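Local structure of group II chitinase (Ostrinia furnacalis, 6JAV) at residues R64-V69 and Y118-L123; I31-C36 and K73-K78; V10-N15 and D124-Y129; M248-Q253 and D349-R354. The protein probably hydrolyses chitin at internal bonds as an endochitinase, this chain being one family 18 catalytic domain of a much longer protein. All coordinates share one frame; numbering follows the deposited sequence.

How the contacts relate
Strand 8-14, near the N terminus, opens the widest of the first three loops: contact 3 closes it when 124-129 meets 10-15 across the barrel interior. Contacts 1 and 2 both nest inside it and cross one another, since 31-36, 64-69, 73-78 and 118-123 alternate along the chain. Contact 2 joins two connections that lead into barrel strands; contact 1 joins helix 65-70 to the end of helix 101-118. The Cys11-Cys36 disulfide ties contact 2 to contact 3, and Lys73 NZ to Gly119 O probably bonds contact 2 to contact 1. Contact 4 follows in series, closing the loop from strand 244-257 to the segment after strand 342-346; its Asp349 probably bonds Thr14 of contact 3.

Contact 1 (R64-V69 and Y118-L123); sequences RFYERV and YGFDGL
Tyr66, in the first turn of the short helix 65-70, meets two aromatic rings of 118-123 in two different ways. Arg64, at the N-cap position before this helix, makes a long salt bridge from NH1 to Glu67 OE2. One edge of Tyr66, led by CD2, stands over the face of Tyr118 and comes within 3.7 Å of its CG; this T-shaped pair has its planes at 70°. One face of Tyr66 in turn receives the edge of Phe120, whose CZ lies 3.8 Å from Tyr66 CD1, in a second T-shaped pair at 79°. Next along the helix, Glu67 bends at its second torsion (chi2 83°), which brings OE2 to the edge of Tyr118, 4.0 Å from CD1. On the other segment, Gly119, with positive phi, is the C-prime residue of the Schellman motif that ends helix 101-118; Tyr118 and Phe120 flank it. Tyr41 adds a further edge-to-face partner to Tyr66. With no hydrogen bond between the segments, the contact relies on dispersion and on C-H edges facing ring pi clouds, while the carboxylate probably favours the slightly positive rim of Tyr118.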
# COMPACT_ATOMS: atom_id res chain seq x y z
N ARG A 64 -20.73 5.51 -11.09
CA ARG A 64 -21.17 4.83 -9.87
C ARG A 64 -20.09 3.92 -9.28
O ARG A 64 -20.40 2.90 -8.64
CB ARG A 64 -22.48 4.08 -10.09
CG ARG A 64 -23.60 5.03 -10.59
CD ARG A 64 -24.90 4.76 -9.90
NE ARG A 64 -25.00 3.33 -9.65
CZ ARG A 64 -25.25 2.79 -8.46
NH1 ARG A 64 -25.51 3.54 -7.41
NH2 ARG A 64 -25.29 1.47 -8.35
N PHE A 65 -18.80 4.28 -9.44
CA PHE A 65 -17.75 3.41 -8.90
C PHE A 65 -17.82 3.30 -7.38
O PHE A 65 -17.59 2.21 -6.83
CB PHE A 65 -16.35 3.87 -9.30
CG PHE A 65 -15.86 3.33 -10.63
CD1 PHE A 65 -16.73 3.11 -11.68
CD2 PHE A 65 -14.50 3.08 -10.83
CE1 PHE A 65 -16.25 2.61 -12.92
CE2 PHE A 65 -14.03 2.60 -12.05
CZ PHE A 65 -14.91 2.37 -13.10
N TYR A 66 -18.12 4.39 -6.65
CA TYR A 66 -18.26 4.24 -5.20
C TYR A 66 -19.31 3.18 -4.87
O TYR A 66 -19.05 2.25 -4.08
CB TYR A 66 -18.67 5.55 -4.54
CG TYR A 66 -17.62 6.62 -4.33
CD1 TYR A 66 -16.26 6.42 -4.58
CD2 TYR A 66 -18.02 7.85 -3.82
CE1 TYR A 66 -15.32 7.44 -4.35
CE2 TYR A 66 -17.10 8.85 -3.59
CZ TYR A 66 -15.76 8.65 -3.85
OH TYR A 66 -14.87 9.68 -3.61
N GLU A 67 -20.51 3.30 -5.47
CA GLU A 67 -21.55 2.32 -5.20
C GLU A 67 -21.15 0.92 -5.60
O GLU A 67 -21.48 -0.06 -4.91
CB GLU A 67 -22.84 2.72 -5.92
CG GLU A 67 -23.38 4.03 -5.43
CD GLU A 67 -22.76 5.17 -6.06
OE1 GLU A 67 -21.68 4.97 -6.65
OE2 GLU A 67 -23.23 6.33 -5.98
N ARG A 68 -20.43 0.78 -6.73
CA ARG A 68 -20.09 -0.53 -7.23
C ARG A 68 -18.99 -1.20 -6.41
O ARG A 68 -18.83 -2.42 -6.52
CB ARG A 68 -19.70 -0.42 -8.71
CG ARG A 68 -20.94 -0.18 -9.61
CD ARG A 68 -20.51 0.48 -10.89
NE ARG A 68 -19.67 -0.41 -11.69
CZ ARG A 68 -19.12 -0.07 -12.85
NH1 ARG A 68 -19.32 1.15 -13.36
NH2 ARG A 68 -18.40 -0.95 -13.52
N VAL A 69 -18.18 -0.45 -5.65
CA VAL A 69 -17.26 -1.10 -4.72
C VAL A 69 -17.92 -1.34 -3.35
O VAL A 69 -17.71 -2.39 -2.72
CB VAL A 69 -15.97 -0.26 -4.63
CG1 VAL A 69 -14.97 -0.89 -3.65
CG2 VAL A 69 -15.31 -0.20 -6.02
N TYR A 118 -22.46 7.63 0.79
CA TYR A 118 -22.12 6.60 -0.17
C TYR A 118 -22.08 5.19 0.41
O TYR A 118 -21.82 4.25 -0.34
CB TYR A 118 -20.81 6.95 -0.88
CG TYR A 118 -20.97 8.23 -1.62
CD1 TYR A 118 -21.75 8.30 -2.78
CD2 TYR A 118 -20.41 9.41 -1.14
CE1 TYR A 118 -21.92 9.50 -3.45
CE2 TYR A 118 -20.59 10.62 -1.81
CZ TYR A 118 -21.36 10.65 -2.97
OH TYR A 118 -21.55 11.82 -3.65
N GLY A 119 -22.34 5.03 1.70
CA GLY A 119 -22.41 3.70 2.29
C GLY A 119 -21.09 3.09 2.69
O GLY A 119 -21.03 1.88 2.91
N PHE A 120 -20.03 3.89 2.81
CA PHE A 120 -18.75 3.32 3.22
C PHE A 120 -18.77 2.94 4.69
O PHE A 120 -19.45 3.57 5.51
CB PHE A 120 -17.63 4.33 2.99
CG PHE A 120 -17.24 4.49 1.53
CD1 PHE A 120 -16.46 3.52 0.90
CD2 PHE A 120 -17.66 5.61 0.80
CE1 PHE A 120 -16.09 3.66 -0.43
CE2 PHE A 120 -17.29 5.75 -0.56
CZ PHE A 120 -16.52 4.77 -1.16
N ASP A 121 -18.02 1.89 5.03
CA ASP A 121 -17.90 1.39 6.39
C ASP A 121 -16.84 2.11 7.21
O ASP A 121 -16.75 1.88 8.41
CB ASP A 121 -17.51 -0.09 6.39
CG ASP A 121 -18.61 -0.99 5.94
OD1 ASP A 121 -19.76 -0.84 6.45
OD2 ASP A 121 -18.34 -1.85 5.09
N GLY A 122 -16.03 2.96 6.59
CA GLY A 122 -14.97 3.62 7.34
C GLY A 122 -14.13 4.50 6.43
O GLY A 122 -14.35 4.57 5.21
N LEU A 123 -13.17 5.17 7.06
CA LEU A 123 -12.23 6.08 6.42
C LEU A 123 -10.83 5.54 6.65
O LEU A 123 -10.51 5.11 7.76
CB LEU A 123 -12.34 7.46 7.08
CG LEU A 123 -11.44 8.55 6.49
CD1 LEU A 123 -11.78 8.86 5.06
CD2 LEU A 123 -11.58 9.83 7.35

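Contact 2 (I31-C36 and K73-K78); sequences IDPSLC and KRYGIK
Pro33 sets its CB-CG edge on one face of the Tyr75 ring, CB almost over the centre and CG toward CE1 and CZ. Pro33 CB is 3.7 Å from the Tyr75 ring centroid, only 11° off the ring normal, a clear CH-pi contact, and Pro33 CG is 3.7 Å from Tyr75 CE1. Beside this pair Ile77 fills the angle between the segments. Its CG1 lies opposite the carbonyl carbon and the chain then runs extended (chi2 167°), which carries CD1 to within 3.8 Å of Pro33 CB, and against the Pro33 carbonyl oxygen. Further back along the same branch, Ile77 CG1 touches the oxygen of Cys36 at 3.6 Å.

The proline is presented by a type I turn from Asp32 to Leu35. Asp32 OD1 stiffens that turn by accepting two bonds from one face of its carboxylate: Ser34 OG at 2.8 Å, well above the plane, and Ser34 N at 3.0 Å on the anti side, the latter making an Asx turn. Within 73-78, Gly76 N bonds to Lys73 O, and Gly76 itself, with positive phi, swings the chain from Tyr75 to Ile77 so that both side chains can face the turn. Leu35 points the other way, onto helix 363-373.

Cys36 is joined by a disulfide to Cys11, and Lys78 forms backbone bonds with Thr37 and Ile39. The arrangement is that of neighbouring connections on the N-terminal side of a TIM barrel, one a loop from strand 8-14 and the other following helix 65-70, leading into parallel strands 38-46 and 78-84.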
# COMPACT_ATOMS: atom_id res chain seq x y z
N ILE A 31 -13.26 -7.29 -8.83
CA ILE A 31 -12.86 -7.65 -7.48
C ILE A 31 -13.35 -9.06 -7.18
O ILE A 31 -14.52 -9.39 -7.40
CB ILE A 31 -13.43 -6.64 -6.47
CG1 ILE A 31 -12.85 -5.24 -6.69
CG2 ILE A 31 -13.16 -7.11 -5.03
CD1 ILE A 31 -13.58 -4.18 -5.87
N ASP A 32 -12.45 -9.90 -6.69
CA ASP A 32 -12.78 -11.25 -6.27
C ASP A 32 -13.10 -11.24 -4.78
O ASP A 32 -12.17 -11.08 -3.96
CB ASP A 32 -11.62 -12.19 -6.55
CG ASP A 32 -11.95 -13.64 -6.26
OD1 ASP A 32 -12.86 -13.94 -5.45
OD2 ASP A 32 -11.27 -14.50 -6.87
N PRO A 33 -14.36 -11.40 -4.38
CA PRO A 33 -14.73 -11.26 -2.96
C PRO A 33 -14.25 -12.40 -2.07
O PRO A 33 -14.40 -12.30 -0.85
CB PRO A 33 -16.27 -11.20 -3.00
CG PRO A 33 -16.64 -11.99 -4.21
CD PRO A 33 -15.52 -11.72 -5.23
N SER A 34 -13.69 -13.47 -2.63
CA SER A 34 -13.13 -14.49 -1.76
C SER A 34 -11.71 -14.17 -1.31
O SER A 34 -11.15 -14.92 -0.50
CB SER A 34 -13.13 -15.86 -2.45
OG SER A 34 -12.23 -15.87 -3.52
N LEU A 35 -11.12 -13.07 -1.79
CA LEU A 35 -9.70 -12.82 -1.56
C LEU A 35 -9.43 -11.67 -0.60
O LEU A 35 -8.26 -11.36 -0.36
CB LEU A 35 -9.01 -12.54 -2.90
CG LEU A 35 -9.06 -13.71 -3.89
CD1 LEU A 35 -8.34 -13.35 -5.17
CD2 LEU A 35 -8.45 -14.94 -3.26
N CYS A 36 -10.44 -11.01 -0.05
CA CYS A 36 -10.22 -9.85 0.80
C CYS A 36 -11.20 -9.90 1.96
O CYS A 36 -12.33 -10.33 1.79
CB CYS A 36 -10.51 -8.55 0.04
SG CYS A 36 -9.62 -8.38 -1.53
N LYS A 73 -19.90 -5.00 0.41
CA LYS A 73 -20.42 -5.24 1.77
C LYS A 73 -21.39 -6.42 1.80
O LYS A 73 -21.55 -7.06 2.84
CB LYS A 73 -21.12 -4.00 2.32
CG LYS A 73 -20.23 -2.75 2.45
CD LYS A 73 -20.94 -1.63 3.23
CE LYS A 73 -22.30 -1.29 2.69
NZ LYS A 73 -22.87 -0.04 3.34
N ARG A 74 -22.02 -6.73 0.67
CA ARG A 74 -22.99 -7.81 0.65
C ARG A 74 -22.35 -9.17 0.92
O ARG A 74 -23.05 -10.12 1.29
CB ARG A 74 -23.74 -7.81 -0.67
CG ARG A 74 -25.04 -8.60 -0.57
CD ARG A 74 -25.99 -8.23 -1.64
NE ARG A 74 -27.13 -9.13 -1.65
CZ ARG A 74 -28.24 -8.93 -0.97
NH1 ARG A 74 -28.37 -7.84 -0.20
NH2 ARG A 74 -29.22 -9.81 -1.07
N TYR A 75 -21.04 -9.28 0.74
CA TYR A 75 -20.30 -10.50 1.05
C TYR A 75 -19.75 -10.51 2.48
O TYR A 75 -19.10 -11.50 2.86
CB TYR A 75 -19.12 -10.66 0.09
CG TYR A 75 -19.53 -10.80 -1.34
CD1 TYR A 75 -19.82 -12.05 -1.88
CD2 TYR A 75 -19.66 -9.68 -2.17
CE1 TYR A 75 -20.21 -12.19 -3.21
CE2 TYR A 75 -20.04 -9.82 -3.49
CZ TYR A 75 -20.33 -11.06 -3.99
OH TYR A 75 -20.71 -11.17 -5.30
N GLY A 76 -19.99 -9.47 3.28
CA GLY A 76 -19.41 -9.37 4.60
C GLY A 76 -18.07 -8.66 4.63
O GLY A 76 -17.46 -8.55 5.71
N ILE A 77 -17.63 -8.15 3.50
CA ILE A 77 -16.39 -7.40 3.41
C ILE A 77 -16.65 -5.99 3.92
O ILE A 77 -17.72 -5.43 3.68
CB ILE A 77 -15.94 -7.38 1.94
CG1 ILE A 77 -15.59 -8.81 1.52
CG2 ILE A 77 -14.72 -6.43 1.74
CD1 ILE A 77 -15.42 -8.98 0.00
N LYS A 78 -15.68 -5.41 4.64
CA LYS A 78 -15.80 -4.02 5.07
C LYS A 78 -15.15 -3.14 4.01
O LYS A 78 -14.03 -3.44 3.56
CB LYS A 78 -15.07 -3.80 6.40
CG LYS A 78 -15.68 -4.65 7.55
CD LYS A 78 -17.09 -4.16 7.81
CE LYS A 78 -17.80 -4.91 8.90
NZ LYS A 78 -19.23 -4.53 8.89

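Contact 3 (V10-N15 and D124-Y129); sequences VCYYTN and DLDWEY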
# COMPACT_ATOMS: atom_id res chain seq x y z
N VAL A 10 -6.36 -6.86 3.76
CA VAL A 10 -6.84 -5.55 3.35
C VAL A 10 -6.38 -5.30 1.92
O VAL A 10 -5.17 -5.26 1.65
CB VAL A 10 -6.32 -4.45 4.30
CG1 VAL A 10 -6.77 -3.08 3.86
CG2 VAL A 10 -6.76 -4.71 5.76
N CYS A 11 -7.33 -5.16 1.00
CA CYS A 11 -7.02 -5.03 -0.42
C CYS A 11 -7.30 -3.60 -0.87
O CYS A 11 -8.43 -3.12 -0.72
CB CYS A 11 -7.94 -5.92 -1.24
SG CYS A 11 -7.75 -7.69 -0.93
N TYR A 12 -6.30 -2.94 -1.45
CA TYR A 12 -6.54 -1.63 -2.05
C TYR A 12 -7.07 -1.77 -3.47
O TYR A 12 -6.53 -2.52 -4.29
CB TYR A 12 -5.28 -0.74 -2.02
CG TYR A 12 -5.04 -0.08 -0.68
CD1 TYR A 12 -4.34 -0.75 0.33
CD2 TYR A 12 -5.57 1.17 -0.41
CE1 TYR A 12 -4.18 -0.18 1.60
CE2 TYR A 12 -5.40 1.75 0.85
CZ TYR A 12 -4.72 1.06 1.83
OH TYR A 12 -4.52 1.64 3.08
N TYR A 13 -8.13 -1.02 -3.75
CA TYR A 13 -8.73 -0.84 -5.06
C TYR A 13 -8.32 0.55 -5.55
O TYR A 13 -8.23 1.49 -4.74
CB TYR A 13 -10.27 -0.93 -4.90
CG TYR A 13 -10.98 -0.49 -6.15
CD1 TYR A 13 -11.18 -1.37 -7.20
CD2 TYR A 13 -11.35 0.83 -6.32
CE1 TYR A 13 -11.78 -0.93 -8.41
CE2 TYR A 13 -11.94 1.26 -7.49
CZ TYR A 13 -12.13 0.39 -8.51
OH TYR A 13 -12.70 0.87 -9.68
N THR A 14 -8.06 0.71 -6.84
CA THR A 14 -7.66 2.00 -7.39
C THR A 14 -8.61 2.40 -8.52
O THR A 14 -8.85 1.61 -9.45
CB THR A 14 -6.18 2.04 -7.84
OG1 THR A 14 -5.93 1.15 -8.95
CG2 THR A 14 -5.25 1.62 -6.69
N ASN A 15 -9.18 3.60 -8.43
CA ASN A 15 -10.12 4.00 -9.48
C ASN A 15 -9.43 4.21 -10.83
O ASN A 15 -10.05 3.99 -11.88
CB ASN A 15 -11.03 5.15 -9.05
CG ASN A 15 -10.30 6.43 -8.73
OD1 ASN A 15 -9.08 6.53 -8.89
ND2 ASN A 15 -11.05 7.47 -8.31
N ASP A 124 -10.00 5.56 5.61
CA ASP A 124 -8.58 5.21 5.72
C ASP A 124 -7.79 6.47 5.39
O ASP A 124 -8.02 7.10 4.35
CB ASP A 124 -8.28 4.11 4.68
CG ASP A 124 -6.87 3.57 4.76
OD1 ASP A 124 -6.44 3.05 5.83
OD2 ASP A 124 -6.17 3.60 3.74
N LEU A 125 -6.87 6.86 6.27
CA LEU A 125 -6.08 8.07 6.08
C LEU A 125 -4.76 7.70 5.41
O LEU A 125 -4.02 6.86 5.94
CB LEU A 125 -5.78 8.71 7.44
CG LEU A 125 -7.04 9.16 8.16
CD1 LEU A 125 -6.69 9.52 9.61
CD2 LEU A 125 -7.62 10.36 7.43
N ASP A 126 -4.44 8.34 4.29
CA ASP A 126 -3.28 8.00 3.47
C ASP A 126 -2.45 9.24 3.15
O ASP A 126 -2.02 9.44 2.01
CB ASP A 126 -3.67 7.31 2.16
CG ASP A 126 -4.31 5.95 2.37
OD1 ASP A 126 -5.33 5.89 3.09
OD2 ASP A 126 -3.83 4.94 1.82
N TRP A 127 -2.22 10.10 4.15
CA TRP A 127 -1.36 11.26 3.95
C TRP A 127 0.09 10.78 3.95
O TRP A 127 0.55 10.17 4.93
CB TRP A 127 -1.59 12.25 5.10
CG TRP A 127 -0.70 13.48 5.06
CD1 TRP A 127 0.05 13.96 4.02
CD2 TRP A 127 -0.54 14.41 6.14
NE1 TRP A 127 0.71 15.14 4.41
CE2 TRP A 127 0.37 15.41 5.70
CE3 TRP A 127 -1.05 14.47 7.43
CZ2 TRP A 127 0.75 16.47 6.54
CZ3 TRP A 127 -0.69 15.53 8.25
CH2 TRP A 127 0.22 16.51 7.80
N GLU A 128 0.83 11.06 2.87
CA GLU A 128 2.22 10.59 2.72
C GLU A 128 3.16 11.80 2.70
O GLU A 128 3.53 12.29 1.64
CB GLU A 128 2.35 9.73 1.44
CG GLU A 128 1.40 8.51 1.50
CD GLU A 128 1.56 7.50 0.38
OE1 GLU A 128 2.49 7.60 -0.42
OE2 GLU A 128 0.74 6.55 0.34
N TYR A 129 3.58 12.31 3.87
CA TYR A 129 3.37 11.80 5.24
C TYR A 129 3.34 13.04 6.14
O TYR A 129 3.85 14.09 5.74
CB TYR A 129 4.56 10.93 5.68
CG TYR A 129 4.68 9.67 4.86
CD1 TYR A 129 3.84 8.58 5.10
CD2 TYR A 129 5.55 9.62 3.79
CE1 TYR A 129 3.89 7.45 4.33
CE2 TYR A 129 5.62 8.47 2.99
CZ TYR A 129 4.80 7.39 3.30
OH TYR A 129 4.82 6.24 2.54
O HOH W 1 -5.71 0.45 5.37
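Tyr12 and Asp124 reach for each other across the interior of the barrel, from strands whose nearest CA atoms remain 10.6 Å apart. The tyrosine hydroxyl donates to Asp124 OD2 at 2.6 Å, a short bond that arrives on the syn side of the carboxylate, 30° out of its plane. Ring and carboxylate are turned 54° against each other, and OD2 sits near the plane of the Tyr12 ring, at its edge.

The conformations fit this span. Asp124 extends its CG opposite the backbone N (chi1 -175°), sending the carboxylate inward to the waiting phenol. Tyr12 instead places CG opposite its carbonyl carbon, with the ring directed from strand 8-14 toward strand 122-126. A water completes a small closed circuit: it donates to Tyr12 OH at 2.8 Å and to Asp124 OD1 at 2.7 Å, so that the hydroxyl gives one bond and receives another while both carboxylate oxygens are engaged. Ser167 OG is a further partner of OD1, which should help to fix the rotation of the group. Along the same strand Leu125 turns its side chain outward, onto Phe148, Val152 and Leu155 of helix 143-159, as the alternation of a beta strand requires. Farther on, the peptide bond before Tyr129 is cis, and Glu128 CB lies over the centre of the Tyr129 ring.

Asp121, Asp124, Asp126 and Glu128 spell the DxxDxDxE signature of family 18 chitinases, carried on the fourth barrel strand; in relatives its final glutamate is the proton donor.

Contact 4 (M248-Q253 and D349-R354); sequences MPMYGQ and DLDDYR
Near the pocket that holds the bound inhibitor, Leu350 packs against Met250 and Tyr251, its own side chain about 6 Å from the ligand. The tyrosine and the leucine lie side by side and point the same way: Leu350 CD1 rests 4.0 Å from Tyr251 CD1, approaching the ring obliquely, and also touches the tyrosine's CB. Closer to the backbone, Met250 CB and Leu350 CB meet at 3.9 Å. Tyr251 holds its CG between the backbone N and the carbonyl carbon (chi1 65°), a rotamer that lets the ring run alongside the leucine and brings its hydroxyl to Asp199, a residue of the inhibitor pocket. Gln253 NE2 bonds to the same oxygen of Asp199.

In the TIM barrel this is the break in the seventh strand, 244-257, after Pro249, at Met250, whose backbone bonds to both Trp346 and Tyr287. The seventh strand pairs in parallel with the eighth, 342-346; segment 349-354 is the loop that follows the eighth.

Met250 covers the neighbouring residue as well. Its CB sits 3.8 Å from Asp351 N, a buried amide with no hydrogen-bond partner in the model. The chain then bends twice (chi2 -74°, chi3 93°), so SD passes Asp351 CB at 4.2 Å and the end leads off toward Leu364. The carbonyl oxygens of Met250 and Leu350 are 3.2 Å apart, an acceptor pair that is probably mildly repulsive. Asp351 turns its carboxylate toward the start of helix 363-373, OD2 accepting from Leu365 N and from His362 ND1 just before the helix.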
# COMPACT_ATOMS: atom_id res chain seq x y z
N MET A 248 2.17 -5.76 1.30
CA MET A 248 2.91 -6.55 0.33
C MET A 248 2.64 -5.99 -1.07
O MET A 248 1.47 -5.72 -1.43
CB MET A 248 2.52 -8.02 0.46
CG MET A 248 3.10 -8.74 1.78
SD MET A 248 2.23 -10.28 2.02
CE MET A 248 0.73 -9.67 2.76
N PRO A 249 3.69 -5.77 -1.86
CA PRO A 249 3.53 -5.16 -3.20
C PRO A 249 3.17 -6.19 -4.26
O PRO A 249 3.79 -7.26 -4.37
CB PRO A 249 4.91 -4.56 -3.48
CG PRO A 249 5.86 -5.52 -2.78
CD PRO A 249 5.11 -6.01 -1.52
N MET A 250 2.17 -5.86 -5.08
CA MET A 250 1.79 -6.64 -6.25
C MET A 250 2.46 -6.10 -7.51
O MET A 250 1.90 -6.21 -8.62
CB MET A 250 0.26 -6.60 -6.44
CG MET A 250 -0.55 -7.01 -5.17
SD MET A 250 -0.56 -8.75 -4.75
CE MET A 250 0.82 -8.85 -3.59
N TYR A 251 3.59 -5.43 -7.35
CA TYR A 251 4.28 -4.75 -8.43
C TYR A 251 5.77 -4.74 -8.09
O TYR A 251 6.20 -5.10 -6.99
CB TYR A 251 3.77 -3.30 -8.58
CG TYR A 251 4.10 -2.46 -7.35
CD1 TYR A 251 3.27 -2.47 -6.24
CD2 TYR A 251 5.28 -1.71 -7.31
CE1 TYR A 251 3.59 -1.74 -5.09
CE2 TYR A 251 5.63 -1.00 -6.17
CZ TYR A 251 4.76 -1.03 -5.07
OH TYR A 251 5.07 -0.31 -3.93
N GLY A 252 6.55 -4.28 -9.07
CA GLY A 252 7.97 -4.12 -8.87
C GLY A 252 8.44 -2.72 -9.17
O GLY A 252 7.77 -1.94 -9.85
N GLN A 253 9.61 -2.39 -8.61
CA GLN A 253 10.33 -1.18 -8.96
C GLN A 253 11.34 -1.50 -10.05
O GLN A 253 12.11 -2.47 -9.94
CB GLN A 253 11.05 -0.61 -7.74
CG GLN A 253 10.10 0.01 -6.71
CD GLN A 253 9.58 1.40 -7.10
OE1 GLN A 253 10.14 2.08 -7.97
NE2 GLN A 253 8.51 1.83 -6.43
N ASP A 349 -5.43 -4.49 -8.76
CA ASP A 349 -5.34 -4.42 -10.22
C ASP A 349 -3.93 -4.66 -10.73
O ASP A 349 -3.72 -4.59 -11.94
CB ASP A 349 -5.77 -3.02 -10.66
CG ASP A 349 -5.05 -1.94 -9.88
OD1 ASP A 349 -5.55 -1.56 -8.79
OD2 ASP A 349 -3.97 -1.49 -10.30
N LEU A 350 -2.97 -4.96 -9.86
CA LEU A 350 -1.60 -5.16 -10.28
C LEU A 350 -1.17 -6.62 -10.26
O LEU A 350 -0.19 -6.96 -10.94
CB LEU A 350 -0.63 -4.31 -9.44
CG LEU A 350 -0.94 -2.80 -9.46
CD1 LEU A 350 -0.13 -2.05 -8.38
CD2 LEU A 350 -0.67 -2.18 -10.84
N ASP A 351 -1.84 -7.47 -9.49
CA ASP A 351 -1.63 -8.92 -9.54
C ASP A 351 -2.13 -9.43 -10.90
O ASP A 351 -2.79 -8.70 -11.65
CB ASP A 351 -2.41 -9.55 -8.38
CG ASP A 351 -2.07 -11.01 -8.08
OD1 ASP A 351 -1.11 -11.60 -8.63
OD2 ASP A 351 -2.81 -11.56 -7.24
N ASP A 352 -1.80 -10.68 -11.24
CA ASP A 352 -2.22 -11.25 -12.53
C ASP A 352 -3.65 -11.79 -12.43
O ASP A 352 -3.91 -13.00 -12.47
CB ASP A 352 -1.22 -12.33 -12.95
CG ASP A 352 -1.49 -12.85 -14.35
OD1 ASP A 352 -2.22 -12.18 -15.12
OD2 ASP A 352 -0.98 -13.95 -14.67
N TYR A 353 -4.60 -10.85 -12.32
CA TYR A 353 -6.01 -11.24 -12.15
C TYR A 353 -6.61 -11.88 -13.40
O TYR A 353 -7.64 -12.56 -13.28
CB TYR A 353 -6.88 -10.03 -11.68
CG TYR A 353 -6.82 -8.84 -12.62
CD1 TYR A 353 -5.78 -7.94 -12.53
CD2 TYR A 353 -7.81 -8.61 -13.57
CE1 TYR A 353 -5.67 -6.87 -13.38
CE2 TYR A 353 -7.72 -7.51 -14.45
CZ TYR A 353 -6.64 -6.67 -14.35
OH TYR A 353 -6.47 -5.54 -15.15
N ARG A 354 -5.98 -11.70 -14.56
CA ARG A 354 -6.48 -12.30 -15.80
C ARG A 354 -5.79 -13.61 -16.16
O ARG A 354 -6.14 -14.21 -17.18
CB ARG A 354 -6.34 -11.31 -16.96
CG ARG A 354 -7.18 -10.08 -16.75
CD ARG A 354 -7.28 -9.33 -17.99
NE ARG A 354 -8.00 -8.07 -17.84
CZ ARG A 354 -9.32 -7.95 -17.91
NH1 ARG A 354 -10.08 -9.01 -18.14
NH2 ARG A 354 -9.87 -6.75 -17.76